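Local coordinates for methylxanthine N3-demethylase NdmB (Pseudomonas putida, PDB 6ICL), which catalyses the N3-demethylation of theobromine, and also of 3-methylxanthine, caffeine and theophylline, as a Rieske non-haem iron oxygenase in bacterial caffeine degradation, at residues S136-E141 against V149-S154; Y162-D167 against S257-I262; A185-E190 against E319-L324. One frame throughout, in Å; residues are numbered along the deposited sequence.

Contact 1: S136-E141 against V149-S154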
loop_
_atom_site.group_PDB
_atom_site.type_symbol
_atom_site.label_atom_id
_atom_site.label_comp_id
_atom_site.label_asym_id
_atom_site.label_seq_id
_atom_site.Cartn_x
_atom_site.Cartn_y
_atom_site.Cartn_z
ATOM N N SER A 136 16.249 -16.944 -32.803
ATOM C CA SER A 136 16.071 -15.903 -33.802
ATOM C C SER A 136 16.786 -14.632 -33.380
ATOM O O SER A 136 16.680 -14.193 -32.230
ATOM C CB SER A 136 14.584 -15.617 -34.011
ATOM O OG SER A 136 13.872 -16.822 -34.240
ATOM N N SER A 137 17.510 -14.043 -34.324
ATOM C CA SER A 137 18.254 -12.811 -34.140
ATOM C C SER A 137 17.650 -11.795 -35.093
ATOM O O SER A 137 17.248 -12.161 -36.197
ATOM C CB SER A 137 19.737 -13.077 -34.423
ATOM O OG SER A 137 20.487 -11.903 -34.655
ATOM N N PHE A 138 17.530 -10.528 -34.680
ATOM C CA PHE A 138 16.767 -9.575 -35.477
ATOM C C PHE A 138 17.598 -8.348 -35.806
ATOM O O PHE A 138 18.533 -7.999 -35.085
ATOM C CB PHE A 138 15.447 -9.127 -34.757
ATOM C CG PHE A 138 14.559 -10.273 -34.382
ATOM C CD1 PHE A 138 13.840 -10.959 -35.349
ATOM C CD2 PHE A 138 14.451 -10.680 -33.062
ATOM C CE1 PHE A 138 13.020 -12.037 -34.996
ATOM C CE2 PHE A 138 13.638 -11.762 -32.708
ATOM C CZ PHE A 138 12.921 -12.433 -33.673
ATOM N N ASP A 139 17.233 -7.682 -36.902
ATOM C CA ASP A 139 17.769 -6.354 -37.198
ATOM C C ASP A 139 17.650 -5.434 -35.992
ATOM O O ASP A 139 16.588 -5.341 -35.369
ATOM C CB ASP A 139 17.013 -5.720 -38.359
ATOM C CG ASP A 139 17.377 -6.320 -39.708
ATOM O OD1 ASP A 139 18.322 -7.130 -39.795
ATOM O OD2 ASP A 139 16.679 -5.968 -40.678
ATOM N N CYS A 140 18.719 -4.698 -35.714
ATOM C CA CYS A 140 18.782 -3.885 -34.511
ATOM C C CYS A 140 19.872 -2.854 -34.712
ATOM O O CYS A 140 21.005 -3.218 -35.018
ATOM C CB CYS A 140 19.062 -4.756 -33.256
ATOM S SG CYS A 140 19.206 -3.815 -31.697
ATOM N N GLU A 141 19.521 -1.577 -34.579
ATOM C CA GLU A 141 20.463 -0.487 -34.798
ATOM C C GLU A 141 20.101 0.656 -33.865
ATOM O O GLU A 141 18.924 0.893 -33.593
ATOM C CB GLU A 141 20.448 0.037 -36.255
ATOM C CG GLU A 141 20.739 -1.006 -37.363
ATOM C CD GLU A 141 22.159 -1.620 -37.300
ATOM O OE1 GLU A 141 23.013 -1.102 -36.536
ATOM O OE2 GLU A 141 22.406 -2.643 -37.996
ATOM N N VAL A 149 14.401 -1.938 -33.707
ATOM C CA VAL A 149 14.375 -3.338 -34.082
ATOM C C VAL A 149 13.408 -3.501 -35.250
ATOM O O VAL A 149 12.330 -2.899 -35.270
ATOM C CB VAL A 149 13.946 -4.248 -32.908
ATOM C CG1 VAL A 149 13.870 -5.711 -33.360
ATOM C CG2 VAL A 149 14.884 -4.089 -31.700
ATOM N N ARG A 150 13.792 -4.340 -36.210
ATOM C CA ARG A 150 12.918 -4.757 -37.299
ATOM C C ARG A 150 12.851 -6.274 -37.277
ATOM O O ARG A 150 13.880 -6.946 -37.390
ATOM C CB ARG A 150 13.421 -4.248 -38.654
ATOM C CG ARG A 150 12.567 -4.763 -39.836
ATOM C CD ARG A 150 12.989 -4.116 -41.150
ATOM N NE ARG A 150 14.349 -4.479 -41.533
ATOM C CZ ARG A 150 14.978 -4.001 -42.609
ATOM N NH1 ARG A 150 14.373 -3.123 -43.413
ATOM N NH2 ARG A 150 16.220 -4.387 -42.876
ATOM N N LEU A 151 11.642 -6.810 -37.100
ATOM C CA LEU A 151 11.500 -8.239 -36.908
ATOM C C LEU A 151 11.637 -9.021 -38.199
ATOM O O LEU A 151 12.037 -10.189 -38.160
ATOM C CB LEU A 151 10.152 -8.554 -36.275
ATOM C CG LEU A 151 10.000 -8.059 -34.840
ATOM C CD1 LEU A 151 8.623 -8.463 -34.318
ATOM C CD2 LEU A 151 11.134 -8.619 -33.958
ATOM N N ASP A 152 11.280 -8.431 -39.335
ATOM C CA ASP A 152 11.277 -9.169 -40.590
ATOM C C ASP A 152 11.969 -8.356 -41.669
ATOM O O ASP A 152 11.535 -7.244 -41.995
ATOM C CB ASP A 152 9.865 -9.559 -41.035
ATOM C CG ASP A 152 9.893 -10.608 -42.142
ATOM O OD1 ASP A 152 10.802 -10.540 -42.973
ATOM O OD2 ASP A 152 9.052 -11.519 -42.164
ATOM N N ASN A 153 13.038 -8.958 -42.209
ATOM C CA ASN A 153 13.926 -8.526 -43.282
ATOM C C ASN A 153 13.400 -8.769 -44.684
ATOM O O ASN A 153 13.909 -8.146 -45.621
ATOM C CB ASN A 153 15.236 -9.324 -43.207
ATOM C CG ASN A 153 16.344 -8.497 -42.786
ATOM O OD1 ASN A 153 16.188 -7.286 -42.723
ATOM N ND2 ASN A 153 17.478 -9.101 -42.481
ATOM N N SER A 154 12.464 -9.713 -44.845
ATOM C CA SER A 154 12.219 -10.345 -46.139
ATOM C C SER A 154 11.990 -9.334 -47.255
ATOM O O SER A 154 12.472 -9.525 -48.376
ATOM C CB SER A 154 11.013 -11.275 -46.042
ATOM O OG SER A 154 11.244 -12.317 -45.127
HETATM O O HOH W 1 15.468 -9.075 -38.740
#
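V149 meets C140 as a non-hydrogen-bonded pair of an antiparallel hairpin, a worked example of how a turn back along the chain is secured on both faces of a sheet. Its CG1 methyl lies 4.0 Å from CB of F138, and its CA approaches D139 O at 3.3 Å in a CA-H...O contact; L66 and A77 pack on this same apolar side. One step on, R150 pairs with D139. Its backbone N donates to D139 O over 3.1 Å, and a water accepts a hydrogen bond from D139 N and donates one to R150 O, so that solvent links the backbones here. The R150 side chain runs out extended and then bends at chi3 (65°), swinging the guanidinium edge onto one carboxylate oxygen: NE lies 2.9 Å and NH2 2.7 Å from D139 OD2. NE uses the anti lone pair of that oxygen, which NH2 meets nearly head-on, and the two flat groups are turned 45° apart. R150 NH1 has its own partner in T158. L151 next lays CD2 over the centre of the F138 ring, 3.8 Å from the centroid, a CH-pi contact, while its carbonyl O comes within 3.4 Å of F138 CD1. Replacing D139 by an alanine would probably leave NE and NH2 of R150 without their charged mate and the guanidinium held less firmly, with T158 still at NH1. Since W37 of the adjoining strand packs on both D139 and R150, the ion pair is partly shielded from water, which is likely to strengthen it in this Rieske-domain sheet.

Contact 2: Y162-D167 against S257-I262; sequences YLSDFD and SVNLEI
N259 reaches from strand 257-264 to the backbone of S164 and the ring of Y162, an example of one amide holding a loop that has no strand pairing of its own. Its CG is anti to the backbone N (chi1 -176°), which lifts the carboxamide off the strand into the curve of Y162-S164. There OD1 accepts from the backbone N of S164 at 2.9 Å, the donor standing 48° above the carbonyl plane. The same oxygen has L163 beside it, with L163 CA at 3.3 Å and the CD1 methyl of L163 at 3.6 Å. On the other branch of the amide, N259 ND2 gives a weak hydrogen bond of 3.4 Å to S164 OG. That hydroxyl tucks back over its own backbone, and from there S164 OG also donates to D165 OD1 at 2.8 Å. Y162 flanks the group: with chi1 at 176° its ring swings away from its own backbone N, bringing CD2 and CE2 beside the amide, and Y162 CE2 lies 3.8 Å from N259 ND2. R251 makes a cation-pi contact with this ring, and W274 hydrogen-bonds to Y162 O. Farther along, R270 forms salt bridges to both D165 and E261, probably easing the repulsion between these acids. The loop leads from the Rieske-domain hairpin over the large antiparallel sheet to strand 171-181, outermost within this chain, a sheet characteristic of the helix-grip catalytic domain of Rieske oxygenases.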
loop_
_atom_site.group_PDB
_atom_site.type_symbol
_atom_site.label_atom_id
_atom_site.label_comp_id
_atom_site.label_asym_id
_atom_site.label_seq_id
_atom_site.Cartn_x
_atom_site.Cartn_y
_atom_site.Cartn_z
ATOM N N TYR A 162 12.390 8.972 -39.937
ATOM C CA TYR A 162 13.061 10.235 -40.146
ATOM C C TYR A 162 12.937 11.148 -38.930
ATOM O O TYR A 162 11.832 11.398 -38.437
ATOM C CB TYR A 162 12.451 10.926 -41.369
ATOM C CG TYR A 162 13.039 12.279 -41.593
ATOM C CD1 TYR A 162 14.315 12.418 -42.163
ATOM C CD2 TYR A 162 12.349 13.417 -41.210
ATOM C CE1 TYR A 162 14.864 13.651 -42.350
ATOM C CE2 TYR A 162 12.887 14.657 -41.396
ATOM C CZ TYR A 162 14.135 14.770 -41.969
ATOM O OH TYR A 162 14.650 16.019 -42.138
ATOM N N LEU A 163 14.065 11.703 -38.497
ATOM C CA LEU A 163 14.105 12.814 -37.558
ATOM C C LEU A 163 15.069 13.850 -38.113
ATOM O O LEU A 163 16.149 13.505 -38.586
ATOM C CB LEU A 163 14.561 12.371 -36.158
ATOM C CG LEU A 163 15.201 13.423 -35.246
ATOM C CD1 LEU A 163 14.169 14.384 -34.685
ATOM C CD2 LEU A 163 16.017 12.763 -34.116
ATOM N N SER A 164 14.681 15.116 -38.072
ATOM C CA SER A 164 15.527 16.165 -38.615
ATOM C C SER A 164 16.363 16.792 -37.509
ATOM O O SER A 164 15.938 16.864 -36.349
ATOM C CB SER A 164 14.689 17.239 -39.315
ATOM O OG SER A 164 13.941 18.014 -38.396
ATOM N N ASP A 165 17.566 17.239 -37.884
ATOM C CA ASP A 165 18.414 18.139 -37.096
ATOM C C ASP A 165 19.077 17.494 -35.883
ATOM O O ASP A 165 19.604 18.232 -35.040
ATOM C CB ASP A 165 17.653 19.372 -36.591
ATOM C CG ASP A 165 17.063 20.199 -37.712
ATOM O OD1 ASP A 165 15.911 19.929 -38.126
ATOM O OD2 ASP A 165 17.749 21.132 -38.176
ATOM N N PHE A 166 19.095 16.167 -35.768
ATOM C CA PHE A 166 19.795 15.550 -34.646
ATOM C C PHE A 166 21.257 15.974 -34.633
ATOM O O PHE A 166 21.827 16.227 -33.565
ATOM C CB PHE A 166 19.648 14.025 -34.717
ATOM C CG PHE A 166 20.142 13.280 -33.474
ATOM C CD1 PHE A 166 19.326 13.133 -32.355
ATOM C CD2 PHE A 166 21.406 12.695 -33.455
ATOM C CE1 PHE A 166 19.769 12.434 -31.227
ATOM C CE2 PHE A 166 21.862 12.011 -32.341
ATOM C CZ PHE A 166 21.038 11.878 -31.219
ATOM N N ASP A 167 21.859 16.134 -35.813
ATOM C CA ASP A 167 23.267 16.476 -35.948
ATOM C C ASP A 167 23.510 17.940 -36.295
ATOM O O ASP A 167 24.637 18.298 -36.638
ATOM C CB ASP A 167 23.912 15.588 -37.009
ATOM C CG ASP A 167 23.935 14.130 -36.601
ATOM O OD1 ASP A 167 24.308 13.837 -35.440
ATOM O OD2 ASP A 167 23.564 13.278 -37.437
ATOM N N SER A 257 5.615 7.209 -36.971
ATOM C CA SER A 257 6.480 8.308 -36.593
ATOM C C SER A 257 5.931 9.643 -37.077
ATOM O O SER A 257 5.191 9.722 -38.069
ATOM C CB SER A 257 7.892 8.104 -37.140
ATOM O OG SER A 257 8.366 6.833 -36.743
ATOM N N VAL A 258 6.310 10.698 -36.361
ATOM C CA VAL A 258 5.972 12.076 -36.724
ATOM C C VAL A 258 7.194 12.943 -36.474
ATOM O O VAL A 258 7.684 13.017 -35.342
ATOM C CB VAL A 258 4.783 12.652 -35.930
ATOM C CG1 VAL A 258 4.521 14.117 -36.375
ATOM C CG2 VAL A 258 3.547 11.816 -36.110
ATOM N N ASN A 259 7.671 13.620 -37.512
ATOM C CA ASN A 259 8.652 14.682 -37.364
ATOM C C ASN A 259 7.942 15.993 -37.685
ATOM O O ASN A 259 7.555 16.227 -38.839
ATOM C CB ASN A 259 9.858 14.449 -38.281
ATOM C CG ASN A 259 10.947 15.482 -38.079
ATOM O OD1 ASN A 259 11.874 15.286 -37.275
ATOM N ND2 ASN A 259 10.842 16.600 -38.796
ATOM N N LEU A 260 7.741 16.835 -36.658
ATOM C CA LEU A 260 7.047 18.106 -36.816
ATOM C C LEU A 260 8.069 19.230 -36.763
ATOM O O LEU A 260 8.643 19.514 -35.704
ATOM C CB LEU A 260 5.975 18.321 -35.751
ATOM C CG LEU A 260 5.481 19.779 -35.746
ATOM C CD1 LEU A 260 4.939 20.229 -37.144
ATOM C CD2 LEU A 260 4.444 20.030 -34.637
ATOM N N GLU A 261 8.267 19.893 -37.897
ATOM C CA GLU A 261 9.090 21.088 -37.944
ATOM C C GLU A 261 8.195 22.310 -37.799
ATOM O O GLU A 261 7.263 22.506 -38.591
ATOM C CB GLU A 261 9.877 21.152 -39.246
ATOM C CG GLU A 261 10.577 22.481 -39.409
ATOM C CD GLU A 261 10.993 22.729 -40.838
ATOM O OE1 GLU A 261 12.101 22.291 -41.219
ATOM O OE2 GLU A 261 10.189 23.329 -41.575
ATOM N N ILE A 262 8.451 23.116 -36.778
ATOM C CA ILE A 262 7.761 24.388 -36.609
ATOM C C ILE A 262 8.733 25.489 -37.007
ATOM O O ILE A 262 9.804 25.627 -36.404
ATOM C CB ILE A 262 7.260 24.597 -35.177
ATOM C CG1 ILE A 262 6.384 23.418 -34.723
ATOM C CG2 ILE A 262 6.498 25.910 -35.093
ATOM C CD1 ILE A 262 5.621 23.701 -33.445
#

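Contact 3: A185-E190 against E319-L324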
loop_
_atom_site.group_PDB
_atom_site.type_symbol
_atom_site.label_atom_id
_atom_site.label_comp_id
_atom_site.label_asym_id
_atom_site.label_seq_id
_atom_site.Cartn_x
_atom_site.Cartn_y
_atom_site.Cartn_z
ATOM N N ALA A 185 -0.886 1.966 -30.989
ATOM C CA ALA A 185 -0.017 2.997 -31.557
ATOM C C ALA A 185 -0.723 3.882 -32.592
ATOM O O ALA A 185 -0.375 5.066 -32.730
ATOM C CB ALA A 185 1.220 2.342 -32.179
ATOM N N GLU A 186 -1.707 3.349 -33.331
ATOM C CA GLU A 186 -2.437 4.203 -34.284
ATOM C C GLU A 186 -3.146 5.349 -33.574
ATOM O O GLU A 186 -3.161 6.480 -34.072
ATOM C CB GLU A 186 -3.458 3.388 -35.096
ATOM C CG GLU A 186 -2.860 2.380 -36.074
ATOM C CD GLU A 186 -2.445 1.071 -35.386
ATOM O OE1 GLU A 186 -1.699 0.275 -36.004
ATOM O OE2 GLU A 186 -2.866 0.836 -34.228
ATOM N N ARG A 187 -3.751 5.080 -32.410
ATOM C CA ARG A 187 -4.443 6.143 -31.685
ATOM C C ARG A 187 -3.470 7.217 -31.240
ATOM O O ARG A 187 -3.824 8.410 -31.189
ATOM C CB ARG A 187 -5.170 5.590 -30.460
ATOM C CG ARG A 187 -6.175 4.497 -30.726
ATOM C CD ARG A 187 -7.455 5.069 -31.213
ATOM N NE ARG A 187 -8.545 4.099 -31.154
ATOM C CZ ARG A 187 -9.706 4.299 -31.765
ATOM N NH1 ARG A 187 -9.876 5.418 -32.461
ATOM N NH2 ARG A 187 -10.673 3.388 -31.701
ATOM N N ARG A 188 -2.258 6.814 -30.853
ATOM C CA ARG A 188 -1.268 7.805 -30.429
ATOM C C ARG A 188 -0.832 8.687 -31.601
ATOM O O ARG A 188 -0.698 9.906 -31.455
ATOM C CB ARG A 188 -0.056 7.119 -29.799
ATOM C CG ARG A 188 0.610 7.962 -28.709
ATOM C CD ARG A 188 1.570 8.927 -29.327
ATOM N NE ARG A 188 1.937 10.037 -28.448
ATOM C CZ ARG A 188 1.225 11.152 -28.310
ATOM N NH1 ARG A 188 0.078 11.309 -28.968
ATOM N NH2 ARG A 188 1.653 12.108 -27.505
ATOM N N TRP A 189 -0.589 8.080 -32.762
ATOM C CA TRP A 189 -0.199 8.842 -33.944
ATOM C C TRP A 189 -1.285 9.840 -34.340
ATOM O O TRP A 189 -1.014 11.032 -34.534
ATOM C CB TRP A 189 0.102 7.874 -35.092
ATOM C CG TRP A 189 0.792 8.519 -36.241
ATOM C CD1 TRP A 189 2.131 8.550 -36.474
ATOM C CD2 TRP A 189 0.176 9.228 -37.326
ATOM N NE1 TRP A 189 2.393 9.225 -37.647
ATOM C CE2 TRP A 189 1.207 9.653 -38.187
ATOM C CE3 TRP A 189 -1.151 9.539 -37.654
ATOM C CZ2 TRP A 189 0.960 10.386 -39.359
ATOM C CZ3 TRP A 189 -1.397 10.270 -38.837
ATOM C CH2 TRP A 189 -0.348 10.678 -39.662
ATOM N N GLU A 190 -2.536 9.378 -34.432
ATOM C CA GLU A 190 -3.613 10.288 -34.818
ATOM C C GLU A 190 -3.796 11.402 -33.806
ATOM O O GLU A 190 -4.164 12.521 -34.176
ATOM C CB GLU A 190 -4.923 9.533 -34.987
ATOM C CG GLU A 190 -4.864 8.513 -36.103
ATOM C CD GLU A 190 -6.226 7.920 -36.379
ATOM O OE1 GLU A 190 -7.145 8.154 -35.571
ATOM O OE2 GLU A 190 -6.371 7.212 -37.391
ATOM N N GLU A 319 -6.777 7.280 -23.814
ATOM C CA GLU A 319 -6.983 5.964 -23.216
ATOM C C GLU A 319 -8.465 5.627 -23.036
ATOM O O GLU A 319 -8.802 4.454 -22.870
ATOM C CB GLU A 319 -6.237 5.879 -21.875
ATOM C CG GLU A 319 -4.701 5.808 -22.098
ATOM C CD GLU A 319 -3.878 5.644 -20.817
ATOM O OE1 GLU A 319 -4.430 5.820 -19.712
ATOM O OE2 GLU A 319 -2.662 5.348 -20.923
ATOM N N SER A 320 -9.362 6.619 -23.094
ATOM C CA SER A 320 -10.787 6.325 -23.024
ATOM C C SER A 320 -11.347 5.821 -24.347
ATOM O O SER A 320 -12.480 5.310 -24.371
ATOM C CB SER A 320 -11.571 7.563 -22.596
ATOM O OG SER A 320 -11.871 8.367 -23.736
ATOM N N GLN A 321 -10.598 5.952 -25.437
ATOM C CA GLN A 321 -11.118 5.569 -26.741
ATOM C C GLN A 321 -11.269 4.057 -26.824
ATOM O O GLN A 321 -10.311 3.317 -26.588
ATOM C CB GLN A 321 -10.198 6.055 -27.851
ATOM C CG GLN A 321 -10.198 7.569 -28.087
ATOM C CD GLN A 321 -9.233 7.940 -29.207
ATOM O OE1 GLN A 321 -8.043 8.116 -28.975
ATOM N NE2 GLN A 321 -9.737 8.003 -30.435
ATOM N N TRP A 322 -12.465 3.600 -27.177
ATOM C CA TRP A 322 -12.735 2.171 -27.218
ATOM C C TRP A 322 -13.746 1.802 -28.298
ATOM O O TRP A 322 -14.651 2.573 -28.581
ATOM C CB TRP A 322 -13.238 1.699 -25.868
ATOM C CG TRP A 322 -14.620 2.163 -25.608
ATOM C CD1 TRP A 322 -15.007 3.406 -25.183
ATOM C CD2 TRP A 322 -15.821 1.397 -25.764
ATOM N NE1 TRP A 322 -16.377 3.447 -25.041
ATOM C CE2 TRP A 322 -16.900 2.229 -25.396
ATOM C CE3 TRP A 322 -16.086 0.083 -26.156
ATOM C CZ2 TRP A 322 -18.231 1.794 -25.426
ATOM C CZ3 TRP A 322 -17.417 -0.343 -26.184
ATOM C CH2 TRP A 322 -18.466 0.513 -25.824
ATOM N N PRO A 323 -13.587 0.618 -28.917
ATOM C CA PRO A 323 -12.449 -0.296 -28.747
ATOM C C PRO A 323 -11.119 0.340 -29.104
ATOM O O PRO A 323 -11.078 1.266 -29.934
ATOM C CB PRO A 323 -12.778 -1.437 -29.718
ATOM C CG PRO A 323 -14.309 -1.448 -29.719
ATOM C CD PRO A 323 -14.658 0.009 -29.729
ATOM N N LEU A 324 -10.055 -0.145 -28.463
ATOM C CA LEU A 324 -8.719 0.393 -28.699
ATOM C C LEU A 324 -8.392 0.412 -30.182
ATOM O O LEU A 324 -8.031 1.455 -30.738
ATOM C CB LEU A 324 -7.687 -0.433 -27.934
ATOM C CG LEU A 324 -7.202 0.124 -26.595
ATOM C CD1 LEU A 324 -8.365 0.559 -25.729
ATOM C CD2 LEU A 324 -6.350 -0.926 -25.875
HETATM O O HOH W 2 -6.466 9.340 -30.800
HETATM O O HOH W 3 -7.873 7.996 -32.988
#
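R187 reaches from helix 185-192 to the P323 and L324 carbonyls of the loop Q321-L324, illustrating how one arginine can tie a helix to irregular chain through backbone oxygens. The side chain bends at chi2 (-80°), and its outer part then runs on extended, bringing the guanidinium edge to two successive peptide oxygens. NE donates to L324 O at 2.7 Å, the acceptor lying 22° out of the guanidinium plane. NH2 donates to P323 O at 2.8 Å, this time in the plane and almost straight down the carbonyl bond (C=O...N angle 173°). Two neighbouring carbonyls are thereby satisfied by one charged group, whose NH2 also forms a salt bridge with E330. Over one face of the guanidinium sits CB of Q321. The Q321 amide crosses the arginine obliquely and puts NE2 3.3 Å from R187 NH1; both are donors, and no hydrogen bond joins them. What orients this amide lies chiefly beyond the chain, since NE2 donates to the backbone O of R85 of the second subunit. R85 belongs to the Rieske cluster pocket there, and Y107 of that subunit also packs on Q321. This is the familiar head-to-tail association of Rieske oxygenases, in which the cluster domain of one subunit abuts the helix-grip catalytic domain of the next. The R187 backbone takes part as well: a water donates to R187 O at 2.8 Å and to Q321 OE1 at 2.7 Å. Three residues along the helix, E190 adds a second bridge, in which a water donates a hydrogen bond to E190 OE1 at 2.7 Å and accepts one from Q321 NE2 at 3.2 Å, while E190 OE2 is held by R343 of helix 337-355.

Contacts 2 and 3 adjoin although their centres lie about 23 Å apart: S257 O and W189 NE1, at 2.9 Å, probably form a hydrogen bond, and W189 also packs against V258. Their segments alternate along the chain, tying the catalytic domain across sequence. Contact 1 closes before either opens; its nearest atoms remain about 11 Å from those of contact 2 and about 13 Å from those of contact 3. Segment 162-167 follows the hairpin of contact 1 along the chain. In contact 3 the Q321 side chain is about 10 Å from a bound iron, and it also meets the cluster-bearing domain of the second subunit.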